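Putative L-alanine-DL-glutamate epimerase (Burkholderia xenovorans, PDB 3GO2) binds magnesium and is probably a racemase or epimerase of the mandelate racemase/muconate lactonizing enzyme family. Local coordinates at residues M63-F68 with G297-M302; A161-I166 with W243-S248; H175-G180 with P184-L189. All coordinates share one frame; numbering follows the deposited sequence.

Contact 1. Residues M63-F68 with G297-M302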
# COMPACT_ATOMS: atom_id res chain seq x y z
N MET A 63 23.50 -25.79 -29.39
CA MET A 63 23.84 -25.69 -27.97
C MET A 63 23.34 -24.39 -27.34
O MET A 63 23.12 -24.32 -26.12
CB MET A 63 25.35 -25.79 -27.79
CG MET A 63 26.00 -27.01 -28.43
SD MET A 63 25.43 -28.65 -27.82
CE MET A 63 26.52 -28.82 -26.49
N GLU A 64 23.10 -23.38 -28.16
CA GLU A 64 22.85 -22.03 -27.66
C GLU A 64 21.34 -21.75 -27.55
O GLU A 64 20.77 -20.89 -28.24
CB GLU A 64 23.56 -21.01 -28.56
CG GLU A 64 25.08 -21.12 -28.44
CD GLU A 64 25.90 -20.24 -29.35
OE1 GLU A 64 25.35 -19.36 -30.02
OE2 GLU A 64 27.13 -20.46 -29.38
N HIS A 65 20.68 -22.49 -26.67
CA HIS A 65 19.23 -22.36 -26.59
C HIS A 65 18.79 -21.04 -25.97
O HIS A 65 17.80 -20.45 -26.43
CB HIS A 65 18.54 -23.59 -25.96
CG HIS A 65 19.00 -23.94 -24.57
ND1 HIS A 65 18.45 -23.38 -23.44
CD2 HIS A 65 19.94 -24.83 -24.14
CE1 HIS A 65 19.02 -23.92 -22.37
NE2 HIS A 65 19.92 -24.81 -22.76
N GLU A 66 19.50 -20.54 -24.97
CA GLU A 66 19.09 -19.27 -24.39
C GLU A 66 19.37 -18.10 -25.35
O GLU A 66 18.66 -17.09 -25.34
CB GLU A 66 19.74 -19.07 -23.03
CG GLU A 66 19.23 -17.91 -22.31
CD GLU A 66 17.87 -18.09 -21.66
OE1 GLU A 66 17.01 -18.97 -21.95
OE2 GLU A 66 17.63 -17.21 -20.82
N ARG A 67 20.37 -18.25 -26.22
CA ARG A 67 20.56 -17.27 -27.30
C ARG A 67 19.33 -17.24 -28.21
O ARG A 67 18.81 -16.16 -28.56
CB ARG A 67 21.80 -17.59 -28.14
CG ARG A 67 22.13 -16.56 -29.21
CD ARG A 67 22.78 -17.23 -30.43
NE ARG A 67 21.86 -18.15 -31.09
CZ ARG A 67 20.82 -17.80 -31.84
NH1 ARG A 67 20.55 -16.52 -32.10
NH2 ARG A 67 20.04 -18.74 -32.35
N PHE A 68 18.88 -18.41 -28.64
CA PHE A 68 17.66 -18.49 -29.48
C PHE A 68 16.47 -17.83 -28.74
O PHE A 68 15.71 -17.07 -29.33
CB PHE A 68 17.29 -19.93 -29.88
CG PHE A 68 15.85 -20.07 -30.31
CD1 PHE A 68 15.45 -19.63 -31.55
CD2 PHE A 68 14.89 -20.52 -29.43
CE1 PHE A 68 14.11 -19.70 -31.95
CE2 PHE A 68 13.54 -20.60 -29.81
CZ PHE A 68 13.16 -20.18 -31.07
N GLY A 297 8.38 -23.70 -22.47
CA GLY A 297 9.71 -24.26 -22.57
C GLY A 297 10.18 -24.64 -21.18
O GLY A 297 9.95 -23.92 -20.19
N VAL A 298 10.85 -25.78 -21.08
CA VAL A 298 11.32 -26.22 -19.79
C VAL A 298 12.40 -25.32 -19.18
O VAL A 298 12.44 -25.18 -17.95
CB VAL A 298 11.80 -27.73 -19.88
CG1 VAL A 298 12.62 -28.14 -18.67
CG2 VAL A 298 10.58 -28.63 -20.08
N TRP A 299 13.25 -24.70 -19.99
CA TRP A 299 14.31 -23.85 -19.43
C TRP A 299 13.68 -22.63 -18.79
O TRP A 299 14.02 -22.25 -17.68
CB TRP A 299 15.33 -23.45 -20.50
CG TRP A 299 16.58 -22.89 -19.94
CD1 TRP A 299 16.97 -21.59 -19.93
CD2 TRP A 299 17.63 -23.62 -19.29
NE1 TRP A 299 18.21 -21.47 -19.34
CE2 TRP A 299 18.62 -22.71 -18.94
CE3 TRP A 299 17.83 -24.98 -19.02
CZ2 TRP A 299 19.81 -23.11 -18.30
CZ3 TRP A 299 18.99 -25.36 -18.41
CH2 TRP A 299 19.95 -24.44 -18.05
N GLN A 300 12.72 -22.03 -19.49
CA GLN A 300 12.00 -20.91 -18.93
C GLN A 300 11.21 -21.34 -17.68
O GLN A 300 11.11 -20.58 -16.72
CB GLN A 300 11.05 -20.30 -19.97
CG GLN A 300 11.71 -19.85 -21.28
CD GLN A 300 13.00 -19.09 -21.08
OE1 GLN A 300 13.05 -18.13 -20.30
NE2 GLN A 300 14.08 -19.55 -21.72
N SER A 301 10.69 -22.57 -17.69
CA SER A 301 9.91 -23.08 -16.57
C SER A 301 10.77 -23.27 -15.33
O SER A 301 10.26 -23.13 -14.22
CB SER A 301 9.22 -24.40 -16.94
OG SER A 301 8.37 -24.16 -18.03
N MET A 302 12.07 -23.58 -15.50
CA MET A 302 12.97 -23.65 -14.34
C MET A 302 13.09 -22.28 -13.65
O MET A 302 13.12 -22.18 -12.40
CB MET A 302 14.36 -24.19 -14.75
CG MET A 302 14.37 -25.62 -15.27
SD MET A 302 13.59 -26.93 -14.27
CE MET A 302 14.77 -26.89 -12.89

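Contact 2. Residues A161-I166 with W243-S248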
# COMPACT_ATOMS: atom_id res chain seq x y z
N ALA A 161 -4.27 -39.85 -6.10
CA ALA A 161 -5.04 -38.62 -6.34
C ALA A 161 -5.67 -38.63 -7.72
O ALA A 161 -5.11 -39.20 -8.66
CB ALA A 161 -4.16 -37.40 -6.16
N ILE A 162 -6.85 -38.02 -7.83
CA ILE A 162 -7.57 -37.89 -9.10
C ILE A 162 -8.10 -36.46 -9.22
O ILE A 162 -8.36 -35.83 -8.20
CB ILE A 162 -8.77 -38.90 -9.21
CG1 ILE A 162 -9.77 -38.70 -8.08
CG2 ILE A 162 -8.25 -40.33 -9.20
CD1 ILE A 162 -10.94 -39.70 -8.12
N LYS A 163 -8.26 -35.98 -10.46
CA LYS A 163 -8.83 -34.67 -10.71
C LYS A 163 -10.05 -34.74 -11.59
O LYS A 163 -10.01 -35.37 -12.63
CB LYS A 163 -7.81 -33.74 -11.33
CG LYS A 163 -8.27 -32.28 -11.32
CD LYS A 163 -7.16 -31.26 -11.67
CE LYS A 163 -6.89 -31.11 -13.17
NZ LYS A 163 -5.75 -30.17 -13.45
N THR A 164 -11.12 -34.08 -11.18
CA THR A 164 -12.32 -33.98 -12.00
C THR A 164 -12.63 -32.51 -12.34
O THR A 164 -11.94 -31.59 -11.90
CB THR A 164 -13.55 -34.64 -11.31
OG1 THR A 164 -14.60 -34.80 -12.27
CG2 THR A 164 -14.04 -33.84 -10.07
N ASN A 165 -13.69 -32.32 -13.12
CA ASN A 165 -14.14 -30.99 -13.57
C ASN A 165 -15.62 -30.84 -13.16
O ASN A 165 -16.06 -31.46 -12.18
CB ASN A 165 -13.93 -30.86 -15.06
CG ASN A 165 -12.47 -30.96 -15.47
OD1 ASN A 165 -11.79 -29.93 -15.71
ND2 ASN A 165 -11.97 -32.18 -15.56
N ILE A 166 -16.37 -30.00 -13.85
CA ILE A 166 -17.75 -29.70 -13.48
C ILE A 166 -18.72 -30.44 -14.41
O ILE A 166 -18.66 -30.27 -15.64
CB ILE A 166 -18.08 -28.19 -13.54
CG1 ILE A 166 -16.98 -27.35 -12.87
CG2 ILE A 166 -19.47 -27.90 -12.89
CD1 ILE A 166 -17.13 -25.85 -13.10
N TRP A 243 -6.91 -29.74 -3.92
CA TRP A 243 -6.91 -28.37 -4.36
C TRP A 243 -8.19 -28.06 -5.14
O TRP A 243 -8.86 -28.97 -5.66
CB TRP A 243 -5.64 -28.00 -5.15
CG TRP A 243 -5.46 -28.41 -6.59
CD1 TRP A 243 -6.40 -28.44 -7.59
CD2 TRP A 243 -4.22 -28.74 -7.20
NE1 TRP A 243 -5.82 -28.79 -8.78
CE2 TRP A 243 -4.47 -28.96 -8.58
CE3 TRP A 243 -2.89 -28.83 -6.73
CZ2 TRP A 243 -3.46 -29.31 -9.47
CZ3 TRP A 243 -1.90 -29.17 -7.61
CH2 TRP A 243 -2.18 -29.42 -8.98
N VAL A 244 -8.49 -26.77 -5.24
CA VAL A 244 -9.49 -26.26 -6.16
C VAL A 244 -8.73 -25.33 -7.12
O VAL A 244 -8.05 -24.39 -6.71
CB VAL A 244 -10.60 -25.48 -5.47
CG1 VAL A 244 -11.58 -24.92 -6.51
CG2 VAL A 244 -11.31 -26.35 -4.47
N GLU A 245 -8.81 -25.67 -8.40
CA GLU A 245 -8.04 -25.03 -9.44
C GLU A 245 -8.89 -24.03 -10.19
O GLU A 245 -9.97 -24.37 -10.71
CB GLU A 245 -7.53 -26.13 -10.38
CG GLU A 245 -6.58 -25.71 -11.44
CD GLU A 245 -5.98 -26.92 -12.21
OE1 GLU A 245 -5.43 -26.69 -13.29
OE2 GLU A 245 -6.03 -28.07 -11.71
N ILE A 246 -8.41 -22.79 -10.21
CA ILE A 246 -9.14 -21.66 -10.78
C ILE A 246 -8.18 -20.86 -11.65
O ILE A 246 -7.23 -20.31 -11.13
CB ILE A 246 -9.69 -20.75 -9.68
CG1 ILE A 246 -10.69 -21.49 -8.79
CG2 ILE A 246 -10.35 -19.48 -10.32
CD1 ILE A 246 -11.18 -20.71 -7.55
N ASP A 247 -8.44 -20.80 -12.95
CA ASP A 247 -7.70 -19.94 -13.85
C ASP A 247 -8.36 -18.57 -13.86
O ASP A 247 -9.58 -18.45 -13.89
CB ASP A 247 -7.62 -20.55 -15.24
CG ASP A 247 -6.87 -21.83 -15.25
OD1 ASP A 247 -5.69 -21.82 -14.84
OD2 ASP A 247 -7.48 -22.85 -15.62
N SER A 248 -7.55 -17.52 -13.84
CA SER A 248 -8.03 -16.16 -13.75
C SER A 248 -6.99 -15.21 -14.28
O SER A 248 -5.78 -15.40 -14.02
CB SER A 248 -8.28 -15.82 -12.27
OG SER A 248 -8.77 -14.50 -12.13

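Contact 3. Residues H175-G180 with P184-L189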
# COMPACT_ATOMS: atom_id res chain seq x y z
N HIS A 175 -23.38 -34.30 -18.87
CA HIS A 175 -22.62 -33.41 -19.74
C HIS A 175 -21.80 -32.43 -18.91
O HIS A 175 -22.13 -32.15 -17.76
CB HIS A 175 -23.55 -32.65 -20.69
CG HIS A 175 -24.65 -31.91 -20.00
ND1 HIS A 175 -24.62 -30.54 -19.81
CD2 HIS A 175 -25.82 -32.33 -19.48
CE1 HIS A 175 -25.73 -30.17 -19.19
NE2 HIS A 175 -26.46 -31.24 -18.97
N ALA A 176 -20.72 -31.96 -19.52
CA ALA A 176 -19.79 -31.07 -18.85
C ALA A 176 -20.36 -29.68 -18.84
O ALA A 176 -21.16 -29.32 -19.70
CB ALA A 176 -18.43 -31.07 -19.54
N TRP A 177 -19.93 -28.91 -17.86
CA TRP A 177 -20.31 -27.52 -17.69
C TRP A 177 -19.02 -26.73 -17.87
O TRP A 177 -18.18 -26.69 -16.95
CB TRP A 177 -20.92 -27.29 -16.30
CG TRP A 177 -21.36 -25.84 -16.06
CD1 TRP A 177 -20.75 -24.89 -15.24
CD2 TRP A 177 -22.49 -25.19 -16.63
NE1 TRP A 177 -21.45 -23.73 -15.30
CE2 TRP A 177 -22.51 -23.87 -16.14
CE3 TRP A 177 -23.46 -25.59 -17.55
CZ2 TRP A 177 -23.48 -22.95 -16.52
CZ3 TRP A 177 -24.44 -24.67 -17.92
CH2 TRP A 177 -24.44 -23.36 -17.40
N ARG A 178 -18.88 -26.10 -19.04
CA ARG A 178 -17.64 -25.40 -19.44
C ARG A 178 -17.97 -24.05 -20.08
O ARG A 178 -17.43 -23.70 -21.15
CB ARG A 178 -16.83 -26.24 -20.42
CG ARG A 178 -16.44 -27.61 -19.92
CD ARG A 178 -16.10 -28.52 -21.06
NE ARG A 178 -15.02 -27.94 -21.83
CZ ARG A 178 -14.84 -28.09 -23.14
NH1 ARG A 178 -13.82 -27.47 -23.73
NH2 ARG A 178 -15.67 -28.85 -23.86
N PRO A 179 -18.83 -23.26 -19.42
CA PRO A 179 -19.20 -21.97 -20.02
C PRO A 179 -18.00 -21.03 -20.28
O PRO A 179 -18.05 -20.20 -21.19
CB PRO A 179 -20.15 -21.36 -18.98
CG PRO A 179 -19.71 -21.92 -17.71
CD PRO A 179 -19.32 -23.36 -18.04
N GLY A 180 -16.95 -21.14 -19.50
CA GLY A 180 -15.77 -20.31 -19.75
C GLY A 180 -15.15 -20.56 -21.11
O GLY A 180 -14.45 -19.68 -21.65
N PRO A 184 -21.72 -24.54 -22.27
CA PRO A 184 -22.54 -23.81 -23.26
C PRO A 184 -22.15 -22.33 -23.37
O PRO A 184 -21.40 -21.84 -22.53
CB PRO A 184 -23.92 -23.91 -22.66
CG PRO A 184 -23.68 -23.79 -21.22
CD PRO A 184 -22.38 -24.53 -20.95
N PHE A 185 -22.69 -21.63 -24.36
CA PHE A 185 -22.43 -20.20 -24.48
C PHE A 185 -23.35 -19.50 -23.50
O PHE A 185 -24.57 -19.38 -23.72
CB PHE A 185 -22.67 -19.69 -25.89
CG PHE A 185 -22.41 -18.21 -26.04
CD1 PHE A 185 -21.11 -17.73 -26.02
CD2 PHE A 185 -23.45 -17.31 -26.15
CE1 PHE A 185 -20.86 -16.39 -26.14
CE2 PHE A 185 -23.19 -15.94 -26.27
CZ PHE A 185 -21.88 -15.50 -26.27
N GLN A 186 -22.76 -19.05 -22.40
CA GLN A 186 -23.46 -18.32 -21.35
C GLN A 186 -22.38 -17.44 -20.70
O GLN A 186 -21.84 -17.74 -19.63
CB GLN A 186 -24.08 -19.29 -20.35
CG GLN A 186 -24.99 -18.63 -19.37
CD GLN A 186 -25.55 -19.63 -18.39
OE1 GLN A 186 -25.14 -19.67 -17.23
NE2 GLN A 186 -26.47 -20.48 -18.87
N PRO A 187 -22.03 -16.35 -21.39
CA PRO A 187 -20.77 -15.70 -21.12
C PRO A 187 -20.63 -14.97 -19.79
O PRO A 187 -19.50 -14.59 -19.41
CB PRO A 187 -20.64 -14.73 -22.31
CG PRO A 187 -22.05 -14.45 -22.73
CD PRO A 187 -22.76 -15.74 -22.52
N ALA A 188 -21.73 -14.76 -19.06
CA ALA A 188 -21.64 -14.18 -17.73
C ALA A 188 -20.96 -15.12 -16.72
O ALA A 188 -20.39 -14.66 -15.73
CB ALA A 188 -23.04 -13.79 -17.24
N LEU A 189 -20.97 -16.43 -17.02
CA LEU A 189 -20.37 -17.45 -16.17
C LEU A 189 -20.98 -17.46 -14.76
O LEU A 189 -20.30 -17.74 -13.78
CB LEU A 189 -18.84 -17.29 -16.09
CG LEU A 189 -18.11 -17.00 -17.40
CD1 LEU A 189 -16.59 -16.94 -17.17
CD2 LEU A 189 -18.43 -18.05 -18.51
O HOH W 1 -19.87 -18.68 -22.57

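Contact 1. Residues M63-F68 with G297-M302
His65 and Glu66, in the first turn of helix 65-76, meet Trp299 and Gln300, in the first turn of helix 298-310. His65 comes first. Its ring edge points into the face of the Trp299 indole in a T-shaped stack. The five-membered rings have centroids 4.6 Å apart, with planes at 77°. The touching atom is His65 CE1, 3.4 Å from Trp299 CD2 and over the middle of the indole.

Glu66 follows. Its CG lies anti to the backbone N (chi1 -172°), and the chain then bends at chi2, which carries the carboxylate toward helix 298-310. Glu66 OE1 accepts from Gln300 NE2 at 3.0 Å, on its syn lone pair. Carboxylate and amide are nearly coplanar, 11° apart. Glu66 OE1 also lies 3.3 Å from Trp299 CD1. Lys303 forms a salt bridge with Glu66 OE2 and a hydrogen bond with Gln300 OE1, and Glu92 is a second acceptor for Gln300 NE2. Both ends of the amide are therefore gripped, which should fix its flip.

Leu111 of a second subunit packs on Trp299. The arrangement is a helix-to-helix contact at an interdomain interface: the N-terminal capping domain meets the barrel domain, as in the enolase superfamily.

Contact 2. Residues A161-I166 with W243-S248
Lys163 NZ and Glu245 OE2 form a salt bridge of 2.7 Å, which is also a hydrogen bond. The ammonium meets the oxygen on its syn side, 20° out of the carboxylate plane. The other oxygen, Glu245 OE1, is 3.5 Å from Lys163 NZ, so the grip is one-sided. Lys163 runs out nearly straight and then turns at chi3 (80°), which brings NZ round to the carboxylate. Glu245 is extended beyond CG, and the two side chains cross at about a right angle.

Glu245 OE2 has a second donor. Trp243 NE1 reaches it at 3.0 Å in a weak bond, bent to 134° at the hydrogen. Trp243 and Glu245 lie on the same strand, two residues apart, so the indole N-H comes from within the strand and the ammonium from the next strand but one. Glu245 is a magnesium ligand, together with Asp219 and Glu269. Lys163 and Trp243 probably help to hold this carboxylate in place, Trp243 only weakly. Lys163 NZ also bonds to the Tyr122 hydroxyl and weakly to Asp219. Lys163 is also seen binding 2-oxoglutarate in a structure of this protein, although none is bound in this chain.

The packing is light. Lys163 CD lies 4.0 Å from Trp243 NE1, and this aliphatic part of the chain passes obliquely by the indole.

Strand 215-219 stands between strands 161-168 and 243-245 in the parallel barrel sheet, and its Leu217 touches both Lys163 and Trp243. Farther round, Ile290 of strand 288-291 packs on Trp243 and Glu245, while helix 193-210 packs against Ile162 and Thr164.

Contact 3. Residues H175-G180 with P184-L189
The indole of Trp177 swings away from its own backbone N (chi1 -179°) and reaches Pro184 and Gln186. Gln186 is extended as far as its amide, which arrives at the indole rim. Gln186 OE1 sits at the ring edge, in plane, 3.7 Å from Trp177 CZ2. Ring and amide planes are 65° apart. Pro184, which follows a cis peptide bond, brings CG to 3.5 Å from Trp177 CZ3.

Pro179 CD lies over one face of the indole, toward its rim. Pro179 CA makes a C-H...O contact of 3.3 Å with Pro184 O. The end of Leu189 reaches segment 175-180, with CD2 3.8 Å from Pro179 CB. A water bridges the two backbones: it donates to Pro179 O at 2.7 Å and accepts from Gln186 N at 2.9 Å.

Arg178, a ligand-binding residue seen with fumarate and 2-oxoglutarate, turns its CB away from 184-189. Gly180 O accepts a hydrogen bond from Arg77 of a third subunit. The contact is mainly apolar, with prolines packed about one indole. The water satisfies a carbonyl and an N-H that do not pair directly, so it joins the two segments without a direct backbone hydrogen bond.

Contact 1 spans the longest sequence separation, from the N-terminal domain to helix 298-310 of the barrel domain. Contacts 2 and 3 both fall between its segments, and contact 3 between those of contact 2. The centres of contacts 2 and 3 are about 16 Å apart, and the two touch: Ile166 O is 2.9 Å from Trp177 N, a probable hydrogen bond. Strands 161-168 and 175-176 are neighbours in the barrel sheet. Contact 1 lies on the opposite side of the chain's centre, about 29 Å from contact 2 and about 37 Å from contact 3, centre to centre. Contact 1 joins domains, contact 2 lies at the metal site, and contact 3 is in the loop carrying ligand-binding Arg178.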